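Octaprenyl-diphosphate synthase (Bacteroides thetaiotaomicron, PDB 3RMG) probably acts as a magnesium-dependent prenyltransferase of the FPP/GGPP synthase family, joining isoprenoid diphosphates into longer prenyl chains. Local coordinates at residues Val58-Tyr62 / Ala185-Val191; Phe178-Glu183 / Ala199-Glu204; His71-Ser75 / His125-Thr129. All blocks are in the same frame, centred on the assembly; numbering follows the deposited sequence.

Contact 1 (Val58-Tyr62 / Ala185-Val191); sequences VARLY and AALSVQV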
ATOM      1  N   VAL A  58      11.470  23.973  -6.074  1.00 38.82           N
ATOM      2  CA  VAL A  58      10.236  24.448  -6.745  1.00 31.89           C
ATOM      3  C   VAL A  58       9.384  25.302  -5.811  1.00 31.91           C
ATOM      4  O   VAL A  58       8.843  26.321  -6.217  1.00 40.09           O
ATOM      5  CB  VAL A  58       9.371  23.267  -7.302  1.00 34.64           C
ATOM      6  CG1 VAL A  58       7.933  23.731  -7.651  1.00 31.80           C
ATOM      7  CG2 VAL A  58      10.021  22.686  -8.501  1.00 30.58           C
ATOM      8  N   ALA A  59       9.253  24.881  -4.561  1.00 30.93           N
ATOM      9  CA  ALA A  59       8.453  25.646  -3.602  1.00 41.01           C
ATOM     10  C   ALA A  59       9.066  27.024  -3.395  1.00 39.65           C
ATOM     11  O   ALA A  59       8.355  28.041  -3.327  1.00 32.15           O
ATOM     12  CB  ALA A  59       8.318  24.900  -2.268  1.00 36.26           C
ATOM     13  N   ARG A  60      10.394  27.058  -3.330  1.00 36.36           N
ATOM     14  CA  ARG A  60      11.111  28.313  -3.132  1.00 35.10           C
ATOM     15  C   ARG A  60      10.996  29.246  -4.343  1.00 41.84           C
ATOM     16  O   ARG A  60      11.230  30.452  -4.224  1.00 46.15           O
ATOM     17  CB  ARG A  60      12.571  28.065  -2.735  1.00 31.35           C
ATOM     18  CG  ARG A  60      12.738  27.605  -1.267  1.00 31.57           C
ATOM     19  CD  ARG A  60      12.483  28.725  -0.251  1.00 41.13           C
ATOM     20  NE  ARG A  60      13.407  29.835  -0.465  1.00 45.48           N
ATOM     21  CZ  ARG A  60      14.663  29.848  -0.025  1.00 62.41           C
ATOM     22  NH1 ARG A  60      15.141  28.820   0.674  1.00 59.39           N
ATOM     23  NH2 ARG A  60      15.446  30.892  -0.279  1.00 67.64           N
ATOM     24  N   LEU A  61      10.606  28.717  -5.501  1.00 41.58           N
ATOM     25  CA  LEU A  61      10.259  29.615  -6.607  1.00 46.16           C
ATOM     26  C   LEU A  61       9.108  30.535  -6.209  1.00 47.58           C
ATOM     27  O   LEU A  61       9.040  31.667  -6.660  1.00 48.04           O
ATOM     28  CB  LEU A  61       9.874  28.850  -7.872  1.00 39.89           C
ATOM     29  CG  LEU A  61      10.985  28.208  -8.690  1.00 48.63           C
ATOM     30  CD1 LEU A  61      10.378  27.439  -9.852  1.00 46.89           C
ATOM     31  CD2 LEU A  61      11.956  29.278  -9.186  1.00 42.48           C
ATOM     32  N   TYR A  62       8.212  30.048  -5.353  1.00 50.43           N
ATOM     33  CA  TYR A  62       6.963  30.762  -5.062  1.00 48.87           C
ATOM     34  C   TYR A  62       6.897  31.379  -3.675  1.00 52.12           C
ATOM     35  O   TYR A  62       6.235  32.395  -3.475  1.00 54.43           O
ATOM     36  CB  TYR A  62       5.775  29.824  -5.249  1.00 46.69           C
ATOM     37  CG  TYR A  62       5.758  29.216  -6.612  1.00 46.10           C
ATOM     38  CD1 TYR A  62       5.594  30.010  -7.737  1.00 46.48           C
ATOM     39  CD2 TYR A  62       5.929  27.853  -6.785  1.00 51.10           C
ATOM     40  CE1 TYR A  62       5.590  29.463  -9.002  1.00 45.93           C
ATOM     41  CE2 TYR A  62       5.932  27.289  -8.037  1.00 46.54           C
ATOM     42  CZ  TYR A  62       5.764  28.101  -9.150  1.00 51.84           C
ATOM     43  OH  TYR A  62       5.767  27.544 -10.412  1.00 46.25           O
ATOM     44  N   ALA A 185       5.035  20.362  -4.743  1.00 36.11           N
ATOM     45  CA  ALA A 185       5.792  21.497  -4.206  1.00 38.80           C
ATOM     46  C   ALA A 185       4.990  22.792  -4.349  1.00 35.22           C
ATOM     47  O   ALA A 185       4.900  23.554  -3.399  1.00 42.01           O
ATOM     48  CB  ALA A 185       7.179  21.628  -4.870  1.00 30.92           C
ATOM     49  N   ALA A 186       4.405  23.022  -5.527  1.00 33.19           N
ATOM     50  CA  ALA A 186       3.590  24.230  -5.791  1.00 38.48           C
ATOM     51  C   ALA A 186       2.270  24.282  -5.002  1.00 36.61           C
ATOM     52  O   ALA A 186       1.950  25.285  -4.392  1.00 43.94           O
ATOM     53  CB  ALA A 186       3.306  24.390  -7.314  1.00 31.31           C
ATOM     54  N   LEU A 187       1.493  23.210  -5.034  1.00 36.82           N
ATOM     55  CA  LEU A 187       0.306  23.143  -4.194  1.00 37.92           C
ATOM     56  C   LEU A 187       0.618  23.462  -2.722  1.00 40.29           C
ATOM     57  O   LEU A 187      -0.175  24.121  -2.040  1.00 39.51           O
ATOM     58  CB  LEU A 187      -0.346  21.767  -4.293  1.00 36.82           C
ATOM     59  CG  LEU A 187      -0.943  21.406  -5.654  1.00 36.57           C
ATOM     60  CD1 LEU A 187      -1.133  19.886  -5.757  1.00 28.92           C
ATOM     61  CD2 LEU A 187      -2.230  22.165  -5.921  1.00 32.76           C
ATOM     62  N   SER A 188       1.776  23.016  -2.240  1.00 38.71           N
ATOM     63  CA  SER A 188       2.120  23.156  -0.819  1.00 38.70           C
ATOM     64  C   SER A 188       2.310  24.600  -0.379  1.00 45.15           C
ATOM     65  O   SER A 188       2.215  24.895   0.805  1.00 49.08           O
ATOM     66  CB  SER A 188       3.376  22.350  -0.475  1.00 38.17           C
ATOM     67  OG  SER A 188       4.554  23.023  -0.895  1.00 39.61           O
ATOM     68  N   VAL A 189       2.591  25.488  -1.331  1.00 48.25           N
ATOM     69  CA  VAL A 189       2.744  26.915  -1.047  1.00 46.43           C
ATOM     70  C   VAL A 189       1.557  27.672  -1.626  1.00 48.79           C
ATOM     71  O   VAL A 189       1.529  28.893  -1.659  1.00 48.88           O
ATOM     72  CB  VAL A 189       4.092  27.495  -1.589  1.00 48.93           C
ATOM     73  CG1 VAL A 189       5.281  26.825  -0.900  1.00 49.67           C
ATOM     74  CG2 VAL A 189       4.211  27.303  -3.091  1.00 45.97           C
ATOM     75  N   GLN A 190       0.571  26.922  -2.092  1.00 53.39           N
ATOM     76  CA  GLN A 190      -0.735  27.490  -2.408  1.00 58.62           C
ATOM     77  C   GLN A 190      -0.733  28.539  -3.510  1.00 58.58           C
ATOM     78  O   GLN A 190      -1.375  29.577  -3.369  1.00 65.03           O
ATOM     79  CB  GLN A 190      -1.353  28.095  -1.149  1.00 56.60           C
ATOM     80  CG  GLN A 190      -1.453  27.113  -0.005  1.00 65.13           C
ATOM     81  CD  GLN A 190      -2.227  27.671   1.160  1.00 77.06           C
ATOM     82  OE1 GLN A 190      -2.103  28.850   1.493  1.00 85.85           O
ATOM     83  NE2 GLN A 190      -3.036  26.829   1.788  1.00 77.68           N
ATOM     84  N   VAL A 191      -0.038  28.276  -4.609  1.00 53.67           N
ATOM     85  CA  VAL A 191      -0.097  29.194  -5.743  1.00 49.72           C
ATOM     86  C   VAL A 191      -1.201  28.773  -6.714  1.00 49.57           C
ATOM     87  O   VAL A 191      -1.848  27.745  -6.523  1.00 50.14           O
ATOM     88  CB  VAL A 191       1.263  29.313  -6.442  1.00 53.01           C
ATOM     89  CG1 VAL A 191       2.262  29.988  -5.504  1.00 46.57           C
ATOM     90  CG2 VAL A 191       1.775  27.932  -6.851  1.00 51.12           C
TER
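Tyr62 and Val191 meet through both methyls of the valine. Val191 CG2 stands over the middle of the tyrosine ring, 4.2 Å from its centroid and 11° off the ring normal, which makes it a CH-pi contact. Its sister CG1 presses on the root of the side chain, 3.5 Å from Tyr62 CB. The opposite ring face carries CB of Leu61, the preceding residue, so the ring is held between two aliphatic groups. Val189 adds a second grip on the root, its CG2 lying 3.7 Å from Tyr62 CB, while Ala186 CB approaches Tyr62 CE2 obliquely at 4.0 Å. A leucine in place of Tyr62 would probably lose the flat surface under Val191 CG2 and leave Ala186 CB without its ring neighbour.

One turn back along the helix, the partners become small. Val58 CG1, placed anti to the backbone N (chi1 165°), reaches Ala185 CB at 3.6 Å, and Ala59 CB rests between Ala185 and Val189, 3.8 Å from Val189 CG1. Such short side chains let the backbones close to 5.0 Å between Ala59 CA and Ala185 CA. No hydrogen bond crosses the interface; Ser188 OG donates to Ala185 O within 185-191 and is also bonded to Thr69 OG1. Farther out, Glu195 and Phe198 of helix 193-217 touch Tyr62.

The arrangement is apolar helix-end packing within the all-helical isoprenoid synthase fold: the end of helix 50-62 lies against the C-terminal turn of helix 174-188 and the link that leads from it into helix 193-217.

Contact 2 (Phe178-Glu183 / Ala199-Glu204); sequences FAACAE and ARLLGE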
ATOM      1  N   PHE A 178       8.635  12.451 -10.606  1.00 37.46           N
ATOM      2  CA  PHE A 178       9.245  13.775 -10.629  1.00 37.85           C
ATOM      3  C   PHE A 178       8.197  14.891 -10.850  1.00 37.13           C
ATOM      4  O   PHE A 178       8.253  15.925 -10.202  1.00 34.55           O
ATOM      5  CB  PHE A 178      10.358  13.862 -11.671  1.00 34.31           C
ATOM      6  CG  PHE A 178      11.677  13.306 -11.204  1.00 42.09           C
ATOM      7  CD1 PHE A 178      11.936  11.941 -11.269  1.00 38.66           C
ATOM      8  CD2 PHE A 178      12.666  14.151 -10.712  1.00 44.72           C
ATOM      9  CE1 PHE A 178      13.159  11.429 -10.849  1.00 44.67           C
ATOM     10  CE2 PHE A 178      13.885  13.655 -10.291  1.00 45.74           C
ATOM     11  CZ  PHE A 178      14.134  12.287 -10.361  1.00 50.91           C
ATOM     12  N   ALA A 179       7.254  14.683 -11.760  1.00 36.70           N
ATOM     13  CA  ALA A 179       6.181  15.666 -11.987  1.00 35.50           C
ATOM     14  C   ALA A 179       5.358  15.835 -10.716  1.00 36.56           C
ATOM     15  O   ALA A 179       5.008  16.952 -10.329  1.00 41.53           O
ATOM     16  CB  ALA A 179       5.279  15.224 -13.138  1.00 34.74           C
ATOM     17  N   ALA A 180       5.066  14.723 -10.050  1.00 38.64           N
ATOM     18  CA  ALA A 180       4.298  14.766  -8.819  1.00 36.88           C
ATOM     19  C   ALA A 180       5.057  15.567  -7.769  1.00 40.71           C
ATOM     20  O   ALA A 180       4.483  16.406  -7.068  1.00 37.68           O
ATOM     21  CB  ALA A 180       3.995  13.355  -8.319  1.00 40.55           C
ATOM     22  N   CYS A 181       6.361  15.332  -7.669  1.00 36.11           N
ATOM     23  CA  CYS A 181       7.150  16.085  -6.702  1.00 35.97           C
ATOM     24  C   CYS A 181       7.017  17.593  -6.912  1.00 38.93           C
ATOM     25  O   CYS A 181       6.730  18.344  -5.972  1.00 40.80           O
ATOM     26  CB  CYS A 181       8.617  15.656  -6.774  1.00 41.75           C
ATOM     27  SG  CYS A 181       8.882  14.005  -6.043  1.00 48.08           S
ATOM     28  N   ALA A 182       7.239  18.037  -8.145  1.00 32.85           N
ATOM     29  CA  ALA A 182       7.191  19.457  -8.454  1.00 33.92           C
ATOM     30  C   ALA A 182       5.767  20.010  -8.252  1.00 31.80           C
ATOM     31  O   ALA A 182       5.587  21.033  -7.618  1.00 37.05           O
ATOM     32  CB  ALA A 182       7.673  19.690  -9.879  1.00 32.85           C
ATOM     33  N   GLU A 183       4.765  19.302  -8.765  1.00 28.92           N
ATOM     34  CA  GLU A 183       3.362  19.710  -8.622  1.00 32.19           C
ATOM     35  C   GLU A 183       2.966  19.874  -7.162  1.00 34.17           C
ATOM     36  O   GLU A 183       2.360  20.881  -6.773  1.00 39.47           O
ATOM     37  CB  GLU A 183       2.421  18.705  -9.302  1.00 27.86           C
ATOM     38  CG  GLU A 183       0.971  19.225  -9.409  1.00 38.28           C
ATOM     39  CD  GLU A 183       0.033  18.248 -10.091  1.00 44.60           C
ATOM     40  OE1 GLU A 183      -1.119  18.638 -10.339  1.00 53.13           O
ATOM     41  OE2 GLU A 183       0.447  17.102 -10.393  1.00 42.77           O
ATOM     42  N   ALA A 199       4.745  23.840 -12.794  1.00 31.73           N
ATOM     43  CA  ALA A 199       5.681  23.050 -11.990  1.00 27.63           C
ATOM     44  C   ALA A 199       5.627  21.589 -12.414  1.00 33.74           C
ATOM     45  O   ALA A 199       6.676  20.928 -12.533  1.00 35.49           O
ATOM     46  CB  ALA A 199       5.345  23.181 -10.497  1.00 27.64           C
ATOM     47  N   ARG A 200       4.411  21.087 -12.643  1.00 30.94           N
ATOM     48  CA  ARG A 200       4.223  19.702 -13.101  1.00 31.01           C
ATOM     49  C   ARG A 200       4.975  19.400 -14.400  1.00 35.68           C
ATOM     50  O   ARG A 200       5.725  18.427 -14.484  1.00 34.13           O
ATOM     51  CB  ARG A 200       2.730  19.360 -13.265  1.00 37.89           C
ATOM     52  CG  ARG A 200       2.440  17.830 -13.436  1.00 29.41           C
ATOM     53  CD  ARG A 200       1.248  17.572 -14.378  1.00 36.68           C
ATOM     54  NE  ARG A 200       1.580  17.990 -15.746  1.00 48.80           N
ATOM     55  CZ  ARG A 200       2.196  17.214 -16.642  1.00 46.41           C
ATOM     56  NH1 ARG A 200       2.522  15.961 -16.330  1.00 48.13           N
ATOM     57  NH2 ARG A 200       2.485  17.689 -17.850  1.00 44.11           N
ATOM     58  N   LEU A 201       4.779  20.227 -15.416  1.00 32.08           N
ATOM     59  CA  LEU A 201       5.525  20.070 -16.671  1.00 33.26           C
ATOM     60  C   LEU A 201       7.048  20.122 -16.469  1.00 30.41           C
ATOM     61  O   LEU A 201       7.792  19.275 -16.973  1.00 32.46           O
ATOM     62  CB  LEU A 201       5.106  21.155 -17.644  1.00 29.88           C
ATOM     63  CG  LEU A 201       5.585  21.012 -19.077  1.00 42.39           C
ATOM     64  CD1 LEU A 201       5.237  19.620 -19.597  1.00 36.58           C
ATOM     65  CD2 LEU A 201       4.966  22.115 -19.947  1.00 37.20           C
ATOM     66  N   LEU A 202       7.515  21.136 -15.754  1.00 32.27           N
ATOM     67  CA  LEU A 202       8.910  21.189 -15.334  1.00 29.47           C
ATOM     68  C   LEU A 202       9.391  19.849 -14.768  1.00 32.21           C
ATOM     69  O   LEU A 202      10.380  19.293 -15.225  1.00 30.30           O
ATOM     70  CB  LEU A 202       9.098  22.262 -14.264  1.00 32.15           C
ATOM     71  CG  LEU A 202      10.552  22.428 -13.842  1.00 31.61           C
ATOM     72  CD1 LEU A 202      11.413  22.772 -15.077  1.00 33.75           C
ATOM     73  CD2 LEU A 202      10.664  23.504 -12.775  1.00 34.69           C
ATOM     74  N   GLY A 203       8.689  19.330 -13.765  1.00 28.85           N
ATOM     75  CA  GLY A 203       9.146  18.115 -13.113  1.00 28.38           C
ATOM     76  C   GLY A 203       9.107  16.961 -14.088  1.00 39.25           C
ATOM     77  O   GLY A 203       9.947  16.048 -14.050  1.00 35.65           O
ATOM     78  N   GLU A 204       8.114  16.977 -14.969  1.00 35.07           N
ATOM     79  CA  GLU A 204       8.016  15.903 -15.934  1.00 36.78           C
ATOM     80  C   GLU A 204       9.219  15.956 -16.870  1.00 37.74           C
ATOM     81  O   GLU A 204       9.826  14.927 -17.146  1.00 31.61           O
ATOM     82  CB  GLU A 204       6.708  15.953 -16.724  1.00 27.65           C
ATOM     83  CG  GLU A 204       6.665  14.935 -17.861  1.00 46.29           C
ATOM     84  CD  GLU A 204       5.293  14.852 -18.499  1.00 52.48           C
ATOM     85  OE1 GLU A 204       5.139  15.314 -19.652  1.00 52.55           O
ATOM     86  OE2 GLU A 204       4.366  14.349 -17.830  1.00 56.62           O
TER
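Ala179 and Gly203 bring two backbones into direct contact, their CA atoms 4.0 Å apart where the segment axes approach to 6.8 Å. Backbone and methyl packing dominates. Phe178 CB sits 3.3 Å from Gly203 O, and Ala182 CB lies 3.1 Å from Ala199 O. A side chain on Gly203 would point into this interface: a CB there would clash with Phe178 O and Ala182 CB. In the reverse direction Ala199 CB packs on Ala182 O, and Ala179 CB meets Glu204 CB at 3.9 Å.

Charged side chains line one border through their aliphatic parts. Glu183 and Arg200 run side by side in the same direction, with Glu183 OE2 3.7 Å from Arg200 CG; the charged groups do not touch. Bends at chi2 and chi3 turn the guanidinium to Glu204 one turn on, where Arg200 NH1 lies 2.9 Å from Glu204 OE2 in a salt bridge. The carboxylate is met from above its plane, 57° out of it.

The two segments run roughly antiparallel, at 146°, on helices 174-188 and 193-217, which a short link joins. Helices 50-62, 67-90 and 132-154 also pack on helix 174-188, and the Phe178 ring meets that of Phe210 on helix 193-217.

Contact 3 (His71-Ser75 / His125-Thr129); sequences HAAVS and HAEQT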
ATOM      1  N   HIS A  71       6.055  17.530   4.327  1.00 40.59           N
ATOM      2  CA  HIS A  71       5.253  16.291   4.358  1.00 41.79           C
ATOM      3  C   HIS A  71       5.015  15.746   2.943  1.00 42.34           C
ATOM      4  O   HIS A  71       5.121  14.539   2.701  1.00 44.72           O
ATOM      5  CB  HIS A  71       3.936  16.466   5.122  1.00 43.52           C
ATOM      6  CG  HIS A  71       4.103  16.438   6.610  1.00 51.85           C
ATOM      7  ND1 HIS A  71       4.559  15.324   7.284  1.00 51.95           N
ATOM      8  CD2 HIS A  71       3.899  17.394   7.553  1.00 42.47           C
ATOM      9  CE1 HIS A  71       4.624  15.594   8.578  1.00 52.19           C
ATOM     10  NE2 HIS A  71       4.224  16.839   8.767  1.00 40.04           N
ATOM     11  N   ALA A  72       4.727  16.637   2.001  1.00 42.22           N
ATOM     12  CA  ALA A  72       4.636  16.234   0.599  1.00 41.22           C
ATOM     13  C   ALA A  72       5.885  15.466   0.171  1.00 40.22           C
ATOM     14  O   ALA A  72       5.799  14.359  -0.354  1.00 45.46           O
ATOM     15  CB  ALA A  72       4.432  17.431  -0.285  1.00 39.21           C
ATOM     16  N   ALA A  73       7.045  16.056   0.414  1.00 40.50           N
ATOM     17  CA  ALA A  73       8.298  15.459  -0.014  1.00 43.08           C
ATOM     18  C   ALA A  73       8.516  14.092   0.630  1.00 43.69           C
ATOM     19  O   ALA A  73       8.891  13.131  -0.037  1.00 47.90           O
ATOM     20  CB  ALA A  73       9.464  16.400   0.281  1.00 39.68           C
ATOM     21  N   VAL A  74       8.286  14.011   1.936  1.00 42.44           N
ATOM     22  CA  VAL A  74       8.327  12.732   2.629  1.00 41.33           C
ATOM     23  C   VAL A  74       7.318  11.746   2.020  1.00 40.85           C
ATOM     24  O   VAL A  74       7.651  10.601   1.676  1.00 36.16           O
ATOM     25  CB  VAL A  74       8.044  12.922   4.121  1.00 44.55           C
ATOM     26  CG1 VAL A  74       7.994  11.568   4.860  1.00 43.73           C
ATOM     27  CG2 VAL A  74       9.112  13.828   4.719  1.00 38.82           C
ATOM     28  N   SER A  75       6.084  12.197   1.864  1.00 34.12           N
ATOM     29  CA  SER A  75       5.061  11.318   1.323  1.00 41.59           C
ATOM     30  C   SER A  75       5.513  10.703   0.013  1.00 47.24           C
ATOM     31  O   SER A  75       5.489   9.486  -0.139  1.00 55.47           O
ATOM     32  CB  SER A  75       3.761  12.069   1.101  1.00 36.56           C
ATOM     33  OG  SER A  75       2.814  11.208   0.506  1.00 44.93           O
ATOM     34  N   HIS A 125       1.683  10.965   5.806  1.00 43.80           N
ATOM     35  CA  HIS A 125       2.356  12.232   5.525  1.00 43.27           C
ATOM     36  C   HIS A 125       1.532  13.090   4.565  1.00 45.40           C
ATOM     37  O   HIS A 125       1.371  14.291   4.769  1.00 46.06           O
ATOM     38  CB  HIS A 125       3.777  11.999   5.039  1.00 40.36           C
ATOM     39  CG  HIS A 125       4.734  11.661   6.145  1.00 44.92           C
ATOM     40  ND1 HIS A 125       5.233  12.610   7.014  1.00 38.61           N
ATOM     41  CD2 HIS A 125       5.276  10.480   6.527  1.00 38.74           C
ATOM     42  CE1 HIS A 125       6.052  12.029   7.873  1.00 40.05           C
ATOM     43  NE2 HIS A 125       6.094  10.736   7.600  1.00 44.28           N
ATOM     44  N   ALA A 126       0.963  12.479   3.535  1.00 44.72           N
ATOM     45  CA  ALA A 126       0.140  13.265   2.627  1.00 41.25           C
ATOM     46  C   ALA A 126      -0.987  13.965   3.393  1.00 44.62           C
ATOM     47  O   ALA A 126      -1.304  15.125   3.139  1.00 46.35           O
ATOM     48  CB  ALA A 126      -0.410  12.390   1.514  1.00 43.66           C
ATOM     49  N   GLU A 127      -1.592  13.260   4.340  1.00 52.14           N
ATOM     50  CA  GLU A 127      -2.701  13.827   5.099  1.00 48.96           C
ATOM     51  C   GLU A 127      -2.194  14.934   6.028  1.00 45.56           C
ATOM     52  O   GLU A 127      -2.771  16.031   6.107  1.00 37.48           O
ATOM     53  CB  GLU A 127      -3.428  12.716   5.859  1.00 54.43           C
ATOM     54  CG  GLU A 127      -4.629  13.187   6.648  1.00 60.73           C
ATOM     55  CD  GLU A 127      -4.217  13.818   7.964  1.00 68.77           C
ATOM     56  OE1 GLU A 127      -3.247  13.297   8.594  1.00 55.91           O
ATOM     57  OE2 GLU A 127      -4.864  14.821   8.347  1.00 53.83           O
ATOM     58  N   GLN A 128      -1.076  14.674   6.691  1.00 47.38           N
ATOM     59  CA  GLN A 128      -0.414  15.719   7.485  1.00 43.67           C
ATOM     60  C   GLN A 128      -0.066  17.015   6.731  1.00 52.41           C
ATOM     61  O   GLN A 128       0.254  18.020   7.380  1.00 52.38           O
ATOM     62  CB  GLN A 128       0.830  15.176   8.171  1.00 47.88           C
ATOM     63  CG  GLN A 128       0.556  14.119   9.236  1.00 38.75           C
ATOM     64  CD  GLN A 128       1.824  13.715   9.946  1.00 54.76           C
ATOM     65  OE1 GLN A 128       2.496  12.761   9.547  1.00 56.34           O
ATOM     66  NE2 GLN A 128       2.185  14.467  10.988  1.00 55.62           N
ATOM     67  N   THR A 129      -0.125  17.014   5.388  1.00 47.79           N
ATOM     68  CA  THR A 129      -0.026  18.283   4.640  1.00 44.03           C
ATOM     69  C   THR A 129      -1.270  19.142   4.826  1.00 47.66           C
ATOM     70  O   THR A 129      -1.300  20.320   4.438  1.00 49.35           O
ATOM     71  CB  THR A 129       0.118  18.099   3.100  1.00 47.83           C
ATOM     72  OG1 THR A 129      -1.155  17.746   2.531  1.00 56.76           O
ATOM     73  CG2 THR A 129       1.169  17.053   2.743  1.00 39.83           C
TER
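Two histidines bonded to each other, His71 and His125, join two long helices of the all-helical isoprenoid synthase fold where helix 102-128 is ending. Their ND1 atoms lie 2.8 Å apart in a hydrogen bond with an angle of 150°, and either nitrogen could be the donor. Each ND1 lies in the plane of the other ring, at its edge. The rings therefore meet rim to rim, with planes 33° apart, and neither lies over the other. If both rings are neutral, this bond requires unlike tautomers at the two ND1 positions.

An aliphatic group covers one face of each ring. Val74 CG1 stands 3.3 Å from the centroid of the His125 ring, only 8° off its normal, a close CH-pi contact. Gln128 CB is centred over the His71 ring at 3.7 Å, and the amide at the end of that side chain passes near the ring as well, with Gln128 NE2 3.6 Å from His71 CE1.

Smaller groups pack closer to the backbones. Thr129 CG2 touches His71 CB at 3.7 Å, while Ser75 OG packs 3.6 Å from Ala126 CB, its own hydrogen bond going to Ser122 O. The turn at Thr129 is fastened by its OG1, which donates to Ala126 O over 2.7 Å; Thr129 N gives the same carbonyl a second bond.

Helix 14-23 packs on the flank of 71-75, with Leu23 against His71 and Val74, and helix 132-154 closes the side of Ser75 and Ala126 with Val138. Glu127, whose CB points away from 71-75, forms a salt bridge to Arg136 of the second subunit.

All three contacts are largely buried and join helices of one all-helical fold, but contact 2 lies nearest the chain centre, about 11 Å from it (centre to centre), against 20 Å for contact 1 and 18 Å for contact 3. Contacts 1 and 2 share helix 174-188 and touch, Val58 CG1 lying 3.9 Å from Ala199 CB. Contact 3 touches neither, though its helix 67-90 follows helix 50-62 of contact 1. The chemistry changes with place: close backbone approach through alanine and glycine at contact 2, an aromatic ring on valines at contact 1, and, at contact 3, the one hydrogen bond that crosses between paired segments.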